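Local coordinates for protein her-1 (Caenorhabditis elegans, PDB 1SZH) that dictates male development, inhibits the function of tra-2a and probably plays a direct role in cell signalling during sex determination, at residues I11-R23 with C27-Y41. The protein carries 2 engineered substitutions. Residues are numbered along the deposited sequence; the frame is centred on the assembly and turned at random.
Sequences IKDAAEKCCTRNR and CIEIMKFGTPIRCGY
Cys19 and Cys27 tie together a helical hairpin formed by the chain's first two helices, 8-18 and 24-33: the axes of 11-18 and 27-33 run at 137°, obliquely antiparallel, and approach to 9.3 Å. The Cys19 SG to Cys27 SG disulfide has a near-perpendicular chi3 of -92°, and joins the first residue past helix 11-18 to one within the next helix. A second disulfide, Cys18 to Cys54, ties the hairpin to helix 47-59; a third, Cys39 to Cys26, ties the loop after helix 24-33 back to its first turn.

Apolar packing fills the interface between the helices. Met31 runs alongside Ile11 in the opposite direction, and its bend at chi3 turns the methyl back against the first helix, where CE lies 3.6 Å from Ile11 CG2 and also meets Ala15 CB. Ala15 sits where the backbones come nearest, its CA 5.7 Å from Cys27 CA and its CB touching Ile28 CG1 at 3.8 Å.

Polar and aromatic contacts close the far end. The extended Arg23 chain lays CD and then the guanidinium over one face of the Tyr41 ring; the planes differ by 16° and CZ stands 4.2 Å from the ring centroid, which establishes both stacking and cation-pi character. Three acceptors fix the group's rotation: Arg23 NH2 reaches Gly40 O at 2.8 Å, NE gives a weak bond to Cys39 O, and NH1 holds Thr20 OG1, itself bonded to Asn22 OD1. Beyond the ring, Tyr41 OH accepts from Thr20 N at 3.2 Å, and a water bonded to that hydroxyl donates to Cys18 O at 2.8 Å.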
# COMPACT_ATOMS: atom_id res chain seq x y z
N ILE A 11 -4.12 -17.23 4.40
CA ILE A 11 -2.77 -16.82 4.00
C ILE A 11 -2.06 -17.92 3.22
O ILE A 11 -1.39 -17.66 2.22
CB ILE A 11 -1.91 -16.41 5.23
CG1 ILE A 11 -2.42 -15.06 5.76
CG2 ILE A 11 -0.45 -16.33 4.85
CD1 ILE A 11 -1.76 -14.63 7.08
N LYS A 12 -2.21 -19.17 3.65
CA LYS A 12 -1.57 -20.26 2.93
C LYS A 12 -2.18 -20.40 1.54
O LYS A 12 -1.47 -20.66 0.57
CB LYS A 12 -1.70 -21.58 3.71
CG LYS A 12 -0.86 -21.61 4.98
CD LYS A 12 -0.87 -22.98 5.65
CE LYS A 12 -0.17 -24.00 4.77
NZ LYS A 12 0.09 -25.30 5.46
N ASP A 13 -3.49 -20.20 1.43
CA ASP A 13 -4.16 -20.31 0.13
C ASP A 13 -3.68 -19.21 -0.81
O ASP A 13 -3.42 -19.45 -1.99
CB ASP A 13 -5.67 -20.23 0.29
CG ASP A 13 -6.42 -20.48 -1.02
OD1 ASP A 13 -7.24 -19.63 -1.40
OD2 ASP A 13 -6.18 -21.53 -1.66
N ALA A 14 -3.55 -17.99 -0.28
CA ALA A 14 -3.09 -16.87 -1.11
C ALA A 14 -1.66 -17.12 -1.59
O ALA A 14 -1.33 -16.86 -2.74
CB ALA A 14 -3.16 -15.56 -0.32
N ALA A 15 -0.80 -17.61 -0.69
CA ALA A 15 0.57 -17.90 -1.06
C ALA A 15 0.63 -18.96 -2.17
O ALA A 15 1.38 -18.82 -3.14
CB ALA A 15 1.38 -18.37 0.16
N GLU A 16 -0.19 -19.99 -2.03
CA GLU A 16 -0.23 -21.08 -3.02
C GLU A 16 -0.71 -20.61 -4.40
O GLU A 16 -0.22 -21.09 -5.43
CB GLU A 16 -1.16 -22.19 -2.52
CG GLU A 16 -0.65 -22.88 -1.25
CD GLU A 16 -1.76 -23.55 -0.46
OE1 GLU A 16 -2.85 -23.79 -1.02
OE2 GLU A 16 -1.54 -23.86 0.74
N LYS A 17 -1.64 -19.67 -4.42
CA LYS A 17 -2.19 -19.16 -5.67
C LYS A 17 -1.38 -18.07 -6.32
O LYS A 17 -1.47 -17.85 -7.52
CB LYS A 17 -3.61 -18.62 -5.43
CG LYS A 17 -4.61 -19.71 -5.04
CD LYS A 17 -5.97 -19.15 -4.73
CE LYS A 17 -6.98 -20.29 -4.53
NZ LYS A 17 -8.33 -19.78 -4.15
N CYS A 18 -0.54 -17.41 -5.53
CA CYS A 18 0.17 -16.25 -6.04
C CYS A 18 1.69 -16.28 -6.11
O CYS A 18 2.27 -15.52 -6.88
CB CYS A 18 -0.23 -15.04 -5.20
SG CYS A 18 -2.01 -14.76 -5.12
N CYS A 19 2.32 -17.09 -5.27
CA CYS A 19 3.78 -17.19 -5.20
C CYS A 19 4.30 -18.51 -5.75
O CYS A 19 3.58 -19.51 -5.76
CB CYS A 19 4.20 -17.02 -3.74
SG CYS A 19 3.47 -15.46 -3.18
N THR A 20 5.55 -18.51 -6.21
CA THR A 20 6.18 -19.73 -6.74
C THR A 20 6.42 -20.69 -5.58
O THR A 20 6.40 -20.28 -4.41
CB THR A 20 7.52 -19.44 -7.40
OG1 THR A 20 8.42 -18.89 -6.43
CG2 THR A 20 7.34 -18.44 -8.55
N ARG A 21 6.64 -21.96 -5.88
CA ARG A 21 6.87 -22.94 -4.82
C ARG A 21 7.99 -22.58 -3.86
O ARG A 21 7.85 -22.75 -2.65
CB ARG A 21 7.17 -24.32 -5.42
CG ARG A 21 6.08 -24.87 -6.30
CD ARG A 21 4.86 -25.26 -5.50
NE ARG A 21 3.80 -25.80 -6.36
CZ ARG A 21 2.63 -26.23 -5.89
NH1 ARG A 21 2.35 -26.18 -4.59
NH2 ARG A 21 1.77 -26.71 -6.74
N ASN A 22 9.09 -22.07 -4.38
CA ASN A 22 10.22 -21.75 -3.52
C ASN A 22 10.02 -20.49 -2.69
O ASN A 22 10.77 -20.24 -1.74
CB ASN A 22 11.50 -21.64 -4.34
CG ASN A 22 11.51 -20.41 -5.24
OD1 ASN A 22 10.58 -20.19 -6.01
ND2 ASN A 22 12.58 -19.62 -5.15
N ARG A 23 9.01 -19.69 -3.04
CA ARG A 23 8.76 -18.45 -2.32
C ARG A 23 7.52 -18.49 -1.43
O ARG A 23 7.10 -17.47 -0.89
CB ARG A 23 8.66 -17.29 -3.31
CG ARG A 23 9.94 -17.02 -4.07
CD ARG A 23 9.75 -15.86 -5.00
NE ARG A 23 10.96 -15.47 -5.73
CZ ARG A 23 11.34 -16.00 -6.89
NH1 ARG A 23 10.61 -16.94 -7.48
NH2 ARG A 23 12.43 -15.54 -7.48
N CYS A 27 6.26 -15.58 1.19
CA CYS A 27 4.97 -14.91 1.02
C CYS A 27 4.12 -15.02 2.27
O CYS A 27 3.46 -14.06 2.67
CB CYS A 27 4.25 -15.50 -0.19
SG CYS A 27 4.94 -14.77 -1.69
N ILE A 28 4.13 -16.18 2.91
CA ILE A 28 3.38 -16.37 4.16
C ILE A 28 3.94 -15.41 5.20
O ILE A 28 3.19 -14.77 5.93
CB ILE A 28 3.49 -17.83 4.62
CG1 ILE A 28 2.64 -18.71 3.70
CG2 ILE A 28 3.01 -17.99 6.06
CD1 ILE A 28 2.92 -20.20 3.82
N GLU A 29 5.27 -15.28 5.24
CA GLU A 29 5.91 -14.38 6.22
C GLU A 29 5.53 -12.92 6.04
O GLU A 29 5.17 -12.24 7.01
CB GLU A 29 7.43 -14.52 6.16
CG GLU A 29 7.96 -15.80 6.75
CD GLU A 29 8.85 -15.54 7.97
OE1 GLU A 29 8.66 -16.21 8.99
OE2 GLU A 29 9.76 -14.67 7.89
N ILE A 30 5.60 -12.41 4.80
CA ILE A 30 5.26 -11.01 4.62
C ILE A 30 3.77 -10.78 4.88
O ILE A 30 3.37 -9.70 5.33
CB ILE A 30 5.72 -10.46 3.25
CG1 ILE A 30 4.93 -11.08 2.08
CG2 ILE A 30 7.21 -10.78 3.05
CD1 ILE A 30 3.66 -10.32 1.70
N MET A 31 2.93 -11.78 4.66
CA MET A 31 1.51 -11.58 4.97
C MET A 31 1.26 -11.55 6.49
O MET A 31 0.51 -10.71 6.99
CB MET A 31 0.65 -12.67 4.33
CG MET A 31 0.48 -12.43 2.83
SD MET A 31 -0.66 -13.61 2.04
CE MET A 31 0.49 -14.94 1.63
N LYS A 32 1.90 -12.46 7.23
CA LYS A 32 1.65 -12.50 8.67
C LYS A 32 2.27 -11.31 9.39
O LYS A 32 1.73 -10.87 10.41
CB LYS A 32 2.13 -13.83 9.29
CG LYS A 32 3.61 -13.94 9.58
CD LYS A 32 3.94 -15.39 10.09
CE LYS A 32 5.30 -15.44 10.77
NZ LYS A 32 5.66 -16.84 11.14
N PHE A 33 3.36 -10.78 8.85
CA PHE A 33 4.02 -9.63 9.45
C PHE A 33 3.46 -8.32 8.91
O PHE A 33 3.70 -7.26 9.48
CB PHE A 33 5.54 -9.67 9.21
CG PHE A 33 6.28 -10.61 10.11
CD1 PHE A 33 6.84 -11.79 9.62
CD2 PHE A 33 6.44 -10.30 11.45
CE1 PHE A 33 7.54 -12.65 10.48
CE2 PHE A 33 7.14 -11.15 12.30
CZ PHE A 33 7.69 -12.33 11.80
N GLY A 34 2.70 -8.38 7.82
CA GLY A 34 2.16 -7.16 7.28
C GLY A 34 3.23 -6.27 6.66
O GLY A 34 3.29 -5.09 6.97
N THR A 35 4.08 -6.84 5.81
CA THR A 35 5.14 -6.07 5.17
C THR A 35 5.06 -6.20 3.64
O THR A 35 4.28 -7.00 3.11
CB THR A 35 6.54 -6.58 5.62
OG1 THR A 35 6.69 -7.96 5.25
CG2 THR A 35 6.67 -6.45 7.12
N PRO A 36 5.87 -5.41 2.92
CA PRO A 36 5.85 -5.49 1.46
C PRO A 36 6.43 -6.81 0.97
O PRO A 36 7.17 -7.50 1.69
CB PRO A 36 6.74 -4.32 1.02
CG PRO A 36 6.58 -3.33 2.14
CD PRO A 36 6.58 -4.21 3.38
N ILE A 37 6.12 -7.15 -0.27
CA ILE A 37 6.64 -8.36 -0.88
C ILE A 37 8.09 -8.16 -1.36
O ILE A 37 8.37 -7.24 -2.14
CB ILE A 37 5.82 -8.76 -2.13
CG1 ILE A 37 4.36 -9.04 -1.74
CG2 ILE A 37 6.46 -9.99 -2.80
CD1 ILE A 37 3.38 -8.98 -2.92
N ARG A 38 9.01 -8.99 -0.90
CA ARG A 38 10.39 -8.91 -1.39
C ARG A 38 10.53 -10.30 -2.01
O ARG A 38 10.26 -10.51 -3.21
CB ARG A 38 11.34 -8.65 -0.22
CG ARG A 38 11.11 -7.23 0.34
CD ARG A 38 12.15 -6.77 1.36
NE ARG A 38 11.91 -5.38 1.75
CZ ARG A 38 12.62 -4.71 2.65
NH1 ARG A 38 13.64 -5.29 3.28
NH2 ARG A 38 12.31 -3.45 2.94
N CYS A 39 10.95 -11.26 -1.21
CA CYS A 39 10.99 -12.63 -1.65
C CYS A 39 11.85 -13.05 -2.83
O CYS A 39 11.60 -14.10 -3.42
CB CYS A 39 9.53 -13.07 -1.86
SG CYS A 39 8.52 -12.78 -0.39
N GLY A 40 12.82 -12.23 -3.20
CA GLY A 40 13.69 -12.64 -4.29
C GLY A 40 13.09 -12.49 -5.66
O GLY A 40 13.55 -13.12 -6.61
N TYR A 41 12.06 -11.66 -5.78
CA TYR A 41 11.45 -11.42 -7.08
C TYR A 41 12.31 -10.26 -7.62
O TYR A 41 11.91 -9.10 -7.55
CB TYR A 41 9.97 -11.02 -6.90
CG TYR A 41 9.01 -12.19 -6.75
CD1 TYR A 41 8.28 -12.40 -5.56
CD2 TYR A 41 8.82 -13.09 -7.79
CE1 TYR A 41 7.39 -13.48 -5.43
CE2 TYR A 41 7.93 -14.17 -7.67
CZ TYR A 41 7.23 -14.37 -6.49
OH TYR A 41 6.40 -15.47 -6.38
O HOH W 1 4.69 -15.64 -8.28